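Local coordinates for IPT/TIG domain-containing protein BACOVA_02650 (PDB 5E7G) that binds xyloglucan at the bacterial cell surface, probably ahead of its transport into the periplasm for degradation, at residues L356-E361 against F451-K456; Q41-N46 against G81-E86; V133-E138 against A171-E176. One frame throughout, in Å; residues are numbered along the deposited sequence.

Contact 1 lies in the xyloglucan-binding domain near the C-terminus, contact 2 in the first IPT/TIG domain and contact 3 in the second, so none shares a strand or loop with another. The centres of contacts 1 and 2 are about 77 Å apart, on opposite sides of the chain's centre, which reflects the extended multidomain build. Contact 1 is mostly buried and combines backbone pairing with a salt bridge and a slid-apart pair of phenylalanine rings joined by a CH-pi contact. In contact 2 the antiparallel pairing separates an apolar inner face from a polar outer one. Contact 3 replaces strand pairing with the packing of leucines from a partly exposed loop on a strand end.

Contact 1 (L356-E361 against F451-K456); sequences LKLQFE and FRIVRK
Phe360 and Phe451 lie side by side and point the same way, their rings near parallel (planes at 30°) but slid apart so that they barely overlap, centroids 5.0 Å apart. CB of Phe360 sits over a face of the Phe451 ring in a CH-pi contact, 3.6 Å from CD1 of Phe451. The strands are antiparallel, and two hydrogen-bonded pairs, Lys357 with Val454 and Gln359 with Arg452, hold the register. On the face bearing Arg452, an extended chain carries the guanidinium back across the neighbouring strand: CG lies between the backbone N and the carbonyl carbon (chi1 54°). NH2 of Arg452 meets OE2 of Glu361 at 2.7 Å in a salt bridge, nearly along the C-O axis, the two planes 26° apart, while CB of Gln359 rests against one guanidinium face. Gln405 OE1, Thr207 OG1 and Asn450 O accept further bonds from NH2, NE and NH1 of Arg452; Thr207 also bonds Gln359 OE1, and Ser206 OG bonds Glu361 OE2. On the other face, Leu358 CD1 approaches Ile453 CG1 to 4.0 Å. Strand 356-364 is flanked by 442-455 and 403-409 within one sheet of the xyloglucan-binding domain. Leu358 and Phe360 pack on strand 372-377 of the facing sheet, Phe451 touches strand 285-287, and Ser206 and Thr207 bring the loop after strand 200-204 against the Arg452 face.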
loop_
_atom_site.group_PDB
_atom_site.type_symbol
_atom_site.label_atom_id
_atom_site.label_comp_id
_atom_site.label_asym_id
_atom_site.label_seq_id
_atom_site.Cartn_x
_atom_site.Cartn_y
_atom_site.Cartn_z
ATOM N N LEU A 356 -7.656 5.399 -23.678
ATOM C CA LEU A 356 -7.402 6.832 -23.536
ATOM C C LEU A 356 -8.457 7.510 -22.673
ATOM O O LEU A 356 -9.591 7.039 -22.571
ATOM C CB LEU A 356 -7.354 7.508 -24.909
ATOM C CG LEU A 356 -6.244 7.067 -25.872
ATOM C CD1 LEU A 356 -6.409 7.761 -27.226
ATOM C CD2 LEU A 356 -4.865 7.357 -25.292
ATOM N N LYS A 357 -8.076 8.621 -22.057
ATOM C CA LYS A 357 -9.026 9.390 -21.272
ATOM C C LYS A 357 -8.858 10.878 -21.502
ATOM O O LYS A 357 -7.763 11.352 -21.797
ATOM C CB LYS A 357 -8.874 9.054 -19.796
ATOM C CG LYS A 357 -7.448 9.118 -19.310
ATOM C CD LYS A 357 -7.366 8.837 -17.820
ATOM C CE LYS A 357 -5.936 8.939 -17.314
ATOM N NZ LYS A 357 -5.839 8.641 -15.866
ATOM N N LEU A 358 -9.976 11.592 -21.407
ATOM C CA LEU A 358 -9.995 13.041 -21.471
ATOM C C LEU A 358 -9.943 13.594 -20.052
ATOM O O LEU A 358 -10.729 13.174 -19.201
ATOM C CB LEU A 358 -11.254 13.538 -22.185
ATOM C CG LEU A 358 -11.492 15.048 -22.223
ATOM C CD1 LEU A 358 -10.515 15.730 -23.168
ATOM C CD2 LEU A 358 -12.938 15.339 -22.620
ATOM N N GLN A 359 -9.024 14.524 -19.803
ATOM C CA GLN A 359 -8.920 15.191 -18.509
ATOM C C GLN A 359 -9.037 16.699 -18.682
ATOM O O GLN A 359 -8.701 17.244 -19.733
ATOM C CB GLN A 359 -7.592 14.855 -17.824
ATOM C CG GLN A 359 -7.468 13.428 -17.336
ATOM C CD GLN A 359 -6.122 13.161 -16.683
ATOM O OE1 GLN A 359 -5.117 13.770 -17.053
ATOM N NE2 GLN A 359 -6.096 12.261 -15.701
ATOM N N PHE A 360 -9.526 17.372 -17.652
ATOM C CA PHE A 360 -9.494 18.828 -17.617
ATOM C C PHE A 360 -9.621 19.327 -16.177
ATOM O O PHE A 360 -10.131 18.615 -15.310
ATOM C CB PHE A 360 -10.599 19.415 -18.503
ATOM C CG PHE A 360 -11.976 18.886 -18.195
ATOM C CD1 PHE A 360 -12.434 17.710 -18.779
ATOM C CD2 PHE A 360 -12.816 19.571 -17.339
ATOM C CE1 PHE A 360 -13.698 17.225 -18.498
ATOM C CE2 PHE A 360 -14.090 19.087 -17.053
ATOM C CZ PHE A 360 -14.529 17.911 -17.639
ATOM N N GLU A 361 -9.137 20.537 -15.920
ATOM C CA GLU A 361 -9.301 21.142 -14.610
ATOM C C GLU A 361 -10.628 21.866 -14.580
ATOM O O GLU A 361 -10.973 22.592 -15.516
ATOM C CB GLU A 361 -8.159 22.109 -14.281
ATOM C CG GLU A 361 -6.794 21.459 -14.204
ATOM C CD GLU A 361 -6.741 20.296 -13.234
ATOM O OE1 GLU A 361 -6.935 20.498 -12.015
ATOM O OE2 GLU A 361 -6.490 19.172 -13.702
ATOM N N PHE A 451 -7.861 21.156 -21.203
ATOM C CA PHE A 451 -8.351 19.915 -21.772
ATOM C C PHE A 451 -7.157 19.172 -22.349
ATOM O O PHE A 451 -6.333 19.753 -23.056
ATOM C CB PHE A 451 -9.410 20.173 -22.841
ATOM C CG PHE A 451 -10.685 20.750 -22.301
ATOM C CD1 PHE A 451 -11.715 19.920 -21.914
ATOM C CD2 PHE A 451 -10.848 22.123 -22.178
ATOM C CE1 PHE A 451 -12.893 20.434 -21.421
ATOM C CE2 PHE A 451 -12.029 22.654 -21.688
ATOM C CZ PHE A 451 -13.060 21.799 -21.307
ATOM N N ARG A 452 -7.057 17.894 -22.013
ATOM C CA ARG A 452 -5.923 17.083 -22.411
ATOM C C ARG A 452 -6.349 15.626 -22.579
ATOM O O ARG A 452 -7.275 15.164 -21.911
ATOM C CB ARG A 452 -4.796 17.212 -21.382
ATOM C CG ARG A 452 -5.220 16.903 -19.947
ATOM C CD ARG A 452 -4.282 17.568 -18.930
ATOM N NE ARG A 452 -4.551 17.153 -17.552
ATOM C CZ ARG A 452 -5.325 17.807 -16.692
ATOM N NH1 ARG A 452 -5.932 18.934 -17.040
ATOM N NH2 ARG A 452 -5.490 17.333 -15.464
ATOM N N ILE A 453 -5.678 14.921 -23.488
ATOM C CA ILE A 453 -5.928 13.501 -23.729
ATOM C C ILE A 453 -4.664 12.715 -23.410
ATOM O O ILE A 453 -3.603 12.963 -23.981
ATOM C CB ILE A 453 -6.379 13.222 -25.196
ATOM C CG1 ILE A 453 -7.756 13.844 -25.452
ATOM C CG2 ILE A 453 -6.432 11.709 -25.489
ATOM C CD1 ILE A 453 -8.195 13.808 -26.911
ATOM N N VAL A 454 -4.799 11.761 -22.497
ATOM C CA VAL A 454 -3.668 10.982 -22.021
ATOM C C VAL A 454 -4.039 9.518 -21.942
ATOM O O VAL A 454 -5.212 9.156 -21.967
ATOM C CB VAL A 454 -3.186 11.444 -20.616
ATOM C CG1 VAL A 454 -2.729 12.903 -20.649
ATOM C CG2 VAL A 454 -4.283 11.248 -19.568
ATOM N N ARG A 455 -3.015 8.683 -21.830
ATOM C CA ARG A 455 -3.191 7.259 -21.667
ATOM C C ARG A 455 -3.807 6.933 -20.311
ATOM O O ARG A 455 -3.527 7.609 -19.320
ATOM C CB ARG A 455 -1.848 6.549 -21.809
ATOM C CG ARG A 455 -1.257 6.598 -23.216
ATOM C CD ARG A 455 -1.360 5.238 -23.921
ATOM N NE ARG A 455 -0.174 4.970 -24.731
ATOM C CZ ARG A 455 0.263 3.752 -25.034
ATOM N NH1 ARG A 455 -0.394 2.679 -24.601
ATOM N NH2 ARG A 455 1.361 3.609 -25.772
ATOM N N LYS A 456 -4.646 5.900 -20.275
ATOM C CA LYS A 456 -5.220 5.427 -19.021
ATOM C C LYS A 456 -4.128 4.825 -18.158
ATOM O O LYS A 456 -3.232 4.152 -18.676
ATOM C CB LYS A 456 -6.314 4.390 -19.267
ATOM C CG LYS A 456 -7.598 4.961 -19.848
ATOM C CD LYS A 456 -8.710 3.922 -19.871
ATOM C CE LYS A 456 -10.050 4.551 -20.238
ATOM N NZ LYS A 456 -11.193 3.625 -19.986
ATOM O OXT LYS A 456 -4.125 4.997 -16.935
#

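Contact 2 (Q41-N46 against G81-E86); sequences QKVYIN and GEIRIE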
loop_
_atom_site.group_PDB
_atom_site.type_symbol
_atom_site.label_atom_id
_atom_site.label_comp_id
_atom_site.label_asym_id
_atom_site.label_seq_id
_atom_site.Cartn_x
_atom_site.Cartn_y
_atom_site.Cartn_z
ATOM N N GLN A 41 2.436 -48.646 36.741
ATOM C CA GLN A 41 1.089 -48.271 37.151
ATOM C C GLN A 41 0.735 -46.908 36.567
ATOM O O GLN A 41 -0.397 -46.673 36.146
ATOM C CB GLN A 41 0.984 -48.238 38.679
ATOM C CG GLN A 41 1.285 -49.566 39.373
ATOM C CD GLN A 41 0.129 -50.541 39.289
ATOM O OE1 GLN A 41 -0.199 -51.042 38.213
ATOM N NE2 GLN A 41 -0.503 -50.812 40.429
ATOM N N LYS A 42 1.726 -46.018 36.543
ATOM C CA LYS A 42 1.541 -44.634 36.121
ATOM C C LYS A 42 2.637 -44.200 35.150
ATOM O O LYS A 42 3.789 -44.620 35.272
ATOM C CB LYS A 42 1.533 -43.697 37.336
ATOM C CG LYS A 42 0.426 -43.968 38.344
ATOM C CD LYS A 42 -0.946 -43.571 37.803
ATOM C CE LYS A 42 -2.053 -43.846 38.817
ATOM N NZ LYS A 42 -1.833 -43.123 40.117
ATOM N N VAL A 43 2.265 -43.368 34.181
ATOM C CA VAL A 43 3.234 -42.713 33.311
ATOM C C VAL A 43 3.011 -41.209 33.303
ATOM O O VAL A 43 1.871 -40.740 33.297
ATOM C CB VAL A 43 3.157 -43.234 31.870
ATOM C CG1 VAL A 43 4.208 -42.544 30.996
ATOM C CG2 VAL A 43 3.350 -44.735 31.848
ATOM N N TYR A 44 4.107 -40.461 33.296
ATOM C CA TYR A 44 4.048 -39.007 33.260
ATOM C C TYR A 44 5.012 -38.454 32.217
ATOM O O TYR A 44 6.105 -38.986 32.041
ATOM C CB TYR A 44 4.396 -38.408 34.625
ATOM C CG TYR A 44 3.680 -39.017 35.805
ATOM C CD1 TYR A 44 4.150 -40.178 36.397
ATOM C CD2 TYR A 44 2.557 -38.408 36.351
ATOM C CE1 TYR A 44 3.514 -40.728 37.489
ATOM C CE2 TYR A 44 1.912 -38.948 37.445
ATOM C CZ TYR A 44 2.396 -40.110 38.013
ATOM O OH TYR A 44 1.758 -40.657 39.106
ATOM N N ILE A 45 4.600 -37.388 31.537
ATOM C CA ILE A 45 5.474 -36.641 30.637
ATOM C C ILE A 45 5.326 -35.160 30.941
ATOM O O ILE A 45 4.210 -34.656 31.062
ATOM C CB ILE A 45 5.154 -36.889 29.143
ATOM C CG1 ILE A 45 5.210 -38.385 28.806
ATOM C CG2 ILE A 45 6.128 -36.099 28.266
ATOM C CD1 ILE A 45 4.828 -38.708 27.374
ATOM N N ASN A 46 6.452 -34.465 31.052
ATOM C CA ASN A 46 6.449 -33.060 31.441
ATOM C C ASN A 46 5.633 -32.823 32.715
ATOM O O ASN A 46 4.858 -31.869 32.807
ATOM C CB ASN A 46 5.920 -32.193 30.291
ATOM C CG ASN A 46 6.893 -32.107 29.131
ATOM O OD1 ASN A 46 8.035 -32.558 29.231
ATOM N ND2 ASN A 46 6.455 -31.505 28.029
ATOM N N GLY A 81 11.400 -31.553 31.742
ATOM C CA GLY A 81 11.329 -32.216 30.452
ATOM C C GLY A 81 11.788 -33.658 30.502
ATOM O O GLY A 81 12.858 -33.998 29.992
ATOM N N GLU A 82 10.969 -34.507 31.114
ATOM C CA GLU A 82 11.295 -35.920 31.261
ATOM C C GLU A 82 10.040 -36.774 31.201
ATOM O O GLU A 82 8.934 -36.300 31.473
ATOM C CB GLU A 82 12.028 -36.177 32.584
ATOM C CG GLU A 82 11.108 -36.193 33.817
ATOM C CD GLU A 82 11.858 -36.347 35.130
ATOM O OE1 GLU A 82 13.109 -36.389 35.103
ATOM O OE2 GLU A 82 11.187 -36.434 36.189
ATOM N N ILE A 83 10.223 -38.036 30.833
ATOM C CA ILE A 83 9.182 -39.028 30.999
ATOM C C ILE A 83 9.459 -39.757 32.315
ATOM O O ILE A 83 10.599 -40.128 32.597
ATOM C CB ILE A 83 9.115 -40.003 29.807
ATOM C CG1 ILE A 83 7.982 -41.008 30.002
ATOM C CG2 ILE A 83 10.443 -40.721 29.598
ATOM C CD1 ILE A 83 7.650 -41.789 28.745
ATOM N N ARG A 84 8.424 -39.912 33.134
ATOM C CA ARG A 84 8.553 -40.547 34.440
ATOM C C ARG A 84 7.673 -41.792 34.500
ATOM O O ARG A 84 6.489 -41.742 34.161
ATOM C CB ARG A 84 8.181 -39.562 35.561
ATOM C CG ARG A 84 8.108 -40.168 36.966
ATOM C CD ARG A 84 7.549 -39.157 37.956
ATOM N NE ARG A 84 7.590 -39.621 39.342
ATOM C CZ ARG A 84 8.579 -39.366 40.191
ATOM N NH1 ARG A 84 9.640 -38.656 39.808
ATOM N NH2 ARG A 84 8.509 -39.828 41.433
ATOM N N ILE A 85 8.261 -42.906 34.922
ATOM C CA ILE A 85 7.536 -44.163 35.050
ATOM C C ILE A 85 7.525 -44.625 36.499
ATOM O O ILE A 85 8.554 -44.612 37.174
ATOM C CB ILE A 85 8.146 -45.252 34.143
ATOM C CG1 ILE A 85 7.831 -44.928 32.682
ATOM C CG2 ILE A 85 7.592 -46.630 34.496
ATOM C CD1 ILE A 85 8.509 -45.841 31.683
ATOM N N GLU A 86 6.341 -45.016 36.963
ATOM C CA GLU A 86 6.162 -45.581 38.298
ATOM C C GLU A 86 5.674 -47.022 38.206
ATOM O O GLU A 86 4.631 -47.303 37.601
ATOM C CB GLU A 86 5.173 -44.747 39.119
ATOM C CG GLU A 86 5.699 -43.382 39.553
ATOM C CD GLU A 86 4.643 -42.557 40.271
ATOM O OE1 GLU A 86 3.483 -43.029 40.379
ATOM O OE2 GLU A 86 4.970 -41.438 40.725
#
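A classic beta bulge opens this contact: Gln41 and Lys42 both face Glu86. The N of Gln41 is 2.7 Å from O of Glu86, and the N of Lys42 bonds the same Glu86 O more weakly at 3.3 Å. Beyond it, strands 42-45 and 82-86 run antiparallel in regular register, with Tyr44 and Arg84 exchanging both backbone bonds of a hydrogen-bonded pair. The bond from Arg84 N to Tyr44 O is 2.7 Å long. The side chains of Lys42, Tyr44, Arg84 and Glu86 occupy one face of the sheet. The Tyr44 ring and the Arg84 chain lie side by side, pointing the same way, and CD1 of Tyr44 is 3.9 Å from Arg84 CD. With CG anti to its carbonyl carbon (chi1 -71°) and the chain extended, Glu86 reaches the edge of that ring, where OE1 of Glu86 lies in the ring plane, 3.2 Å from Tyr44 OH. OE2 of Glu86 meets NE of Arg84 at 3.5 Å, a straight but weak bond that is part of a salt bridge. Ile83, Ile85, Val43 and Ile45 project from the other face. Here Ile83 CG1 packs on Ile45 CG1 at 4.0 Å, and strands 5-10 and 29-35 lie against Ile83 and Ile85, as expected for the core between the sheets of an Ig-like IPT/TIG sandwich. On the polar face, the positive charge of Arg84, with Lys42 NZ 5.3 Å from Glu86 OE1, would probably favour an ionised Glu86.

Contact 3 (V133-E138 against A171-E176); sequences VYLSTE and ANLLEE
Residues 135-137 and 173-176 run at 48° to each other, end to end, the nearest CA atoms, those of Thr137 and Glu176, being 6.6 Å apart. This is loop-on-strand packing in the second IPT/TIG domain, an Ig-like beta sandwich, where the loop that crosses from strand 164-168 of one sheet to 178-183 of the other packs on the end of 130-136, the neighbour of 178-183. Leu135 and Leu174 direct their side chains at each other's segment. Leu135 meets both loop leucines: CB of Leu135 is 3.8 Å from Leu174 CD1, and CD1 of Leu135 reaches 3.5 Å from CD2 of Leu173, the side chains of Leu135 and Leu173 crossing obliquely. Phe192, on strand 187-193, contacts both Leu135 and Leu173, while Gln151 touches the same two from strand 151-152, so residues of both outermost strands of this sheet touch the pair. Gln151 OE1 also accepts a weak hydrogen bond from Leu174 N, tying the loop to the sheet edge. Leu174 divides its two methyls between partners. CD1 of Leu174 lies 3.3 Å from the backbone C of Ser136. Crossing the Thr137 side chain at about a right angle, CD2 of Leu174 is modelled 3.3 Å from CG2 of Thr137, close for two methyls and so of doubtful precision.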
loop_
_atom_site.group_PDB
_atom_site.type_symbol
_atom_site.label_atom_id
_atom_site.label_comp_id
_atom_site.label_asym_id
_atom_site.label_seq_id
_atom_site.Cartn_x
_atom_site.Cartn_y
_atom_site.Cartn_z
ATOM N N VAL A 133 19.057 -14.018 18.875
ATOM C CA VAL A 133 18.477 -13.126 17.877
ATOM C C VAL A 133 19.595 -12.353 17.188
ATOM O O VAL A 133 20.449 -11.771 17.856
ATOM C CB VAL A 133 17.478 -12.132 18.493
ATOM C CG1 VAL A 133 16.768 -11.356 17.394
ATOM C CG2 VAL A 133 16.467 -12.860 19.366
ATOM N N TYR A 134 19.591 -12.353 15.856
ATOM C CA TYR A 134 20.656 -11.700 15.103
ATOM C C TYR A 134 20.188 -11.086 13.785
ATOM O O TYR A 134 19.172 -11.490 13.211
ATOM C CB TYR A 134 21.791 -12.699 14.831
ATOM C CG TYR A 134 21.453 -13.852 13.903
ATOM C CD1 TYR A 134 21.523 -13.704 12.525
ATOM C CD2 TYR A 134 21.104 -15.099 14.406
ATOM C CE1 TYR A 134 21.233 -14.755 11.677
ATOM C CE2 TYR A 134 20.815 -16.155 13.562
ATOM C CZ TYR A 134 20.881 -15.979 12.200
ATOM O OH TYR A 134 20.593 -17.029 11.356
ATOM N N LEU A 135 20.945 -10.088 13.336
ATOM C CA LEU A 135 20.769 -9.484 12.024
ATOM C C LEU A 135 21.819 -10.053 11.086
ATOM O O LEU A 135 22.933 -10.348 11.514
ATOM C CB LEU A 135 20.901 -7.964 12.100
ATOM C CG LEU A 135 19.982 -7.255 13.089
ATOM C CD1 LEU A 135 20.375 -5.794 13.212
ATOM C CD2 LEU A 135 18.534 -7.394 12.641
ATOM N N SER A 136 21.473 -10.209 9.813
ATOM C CA SER A 136 22.413 -10.742 8.834
ATOM C C SER A 136 22.122 -10.218 7.433
ATOM O O SER A 136 20.973 -9.961 7.075
ATOM C CB SER A 136 22.376 -12.269 8.835
ATOM O OG SER A 136 23.338 -12.806 7.941
ATOM N N THR A 137 23.180 -10.077 6.642
ATOM C CA THR A 137 23.067 -9.571 5.278
ATOM C C THR A 137 22.438 -10.607 4.357
ATOM O O THR A 137 21.900 -10.270 3.301
ATOM C CB THR A 137 24.442 -9.178 4.716
ATOM O OG1 THR A 137 25.275 -10.342 4.633
ATOM C CG2 THR A 137 25.108 -8.138 5.607
ATOM N N GLU A 138 22.515 -11.869 4.766
ATOM C CA GLU A 138 21.964 -12.976 3.995
ATOM C C GLU A 138 21.231 -13.951 4.917
ATOM O O GLU A 138 21.372 -13.890 6.140
ATOM C CB GLU A 138 23.077 -13.681 3.219
ATOM C CG GLU A 138 24.299 -14.032 4.059
ATOM C CD GLU A 138 25.519 -14.362 3.214
ATOM O OE1 GLU A 138 25.823 -13.587 2.279
ATOM O OE2 GLU A 138 26.174 -15.395 3.485
ATOM N N ALA A 171 25.026 -1.664 17.802
ATOM C CA ALA A 171 25.872 -0.649 17.183
ATOM C C ALA A 171 26.270 -1.114 15.792
ATOM O O ALA A 171 26.295 -2.316 15.523
ATOM C CB ALA A 171 27.103 -0.387 18.027
ATOM N N ASN A 172 26.575 -0.166 14.911
ATOM C CA ASN A 172 27.024 -0.499 13.564
ATOM C C ASN A 172 25.935 -1.263 12.803
ATOM O O ASN A 172 26.198 -2.302 12.193
ATOM C CB ASN A 172 28.318 -1.321 13.635
ATOM C CG ASN A 172 29.096 -1.309 12.333
ATOM O OD1 ASN A 172 29.290 -0.258 11.720
ATOM N ND2 ASN A 172 29.547 -2.484 11.903
ATOM N N LEU A 173 24.717 -0.731 12.852
ATOM C CA LEU A 173 23.531 -1.409 12.320
ATOM C C LEU A 173 23.643 -1.813 10.859
ATOM O O LEU A 173 24.128 -1.044 10.030
ATOM C CB LEU A 173 22.303 -0.512 12.474
ATOM C CG LEU A 173 21.287 -0.896 13.547
ATOM C CD1 LEU A 173 20.173 0.133 13.580
ATOM C CD2 LEU A 173 20.712 -2.291 13.312
ATOM N N LEU A 174 23.178 -3.021 10.546
ATOM C CA LEU A 174 22.985 -3.413 9.156
ATOM C C LEU A 174 22.007 -2.459 8.508
ATOM O O LEU A 174 20.966 -2.149 9.086
ATOM C CB LEU A 174 22.455 -4.846 9.043
ATOM C CG LEU A 174 23.480 -5.978 8.963
ATOM C CD1 LEU A 174 22.772 -7.320 8.816
ATOM C CD2 LEU A 174 24.451 -5.765 7.805
ATOM N N GLU A 175 22.338 -1.995 7.308
ATOM C CA GLU A 175 21.443 -1.113 6.573
ATOM C C GLU A 175 20.299 -1.940 5.989
ATOM O O GLU A 175 19.128 -1.573 6.106
ATOM C CB GLU A 175 22.189 -0.368 5.463
ATOM C CG GLU A 175 21.479 0.897 4.986
ATOM C CD GLU A 175 21.941 1.357 3.610
ATOM O OE1 GLU A 175 23.087 1.040 3.225
ATOM O OE2 GLU A 175 21.153 2.033 2.911
ATOM N N GLU A 176 20.651 -3.060 5.369
ATOM C CA GLU A 176 19.668 -3.951 4.775
ATOM C C GLU A 176 20.067 -5.408 4.962
ATOM O O GLU A 176 21.252 -5.744 5.002
ATOM C CB GLU A 176 19.492 -3.655 3.284
ATOM C CG GLU A 176 18.921 -2.280 2.985
ATOM C CD GLU A 176 18.498 -2.119 1.530
ATOM O OE1 GLU A 176 18.521 -3.118 0.773
ATOM O OE2 GLU A 176 18.142 -0.985 1.143
#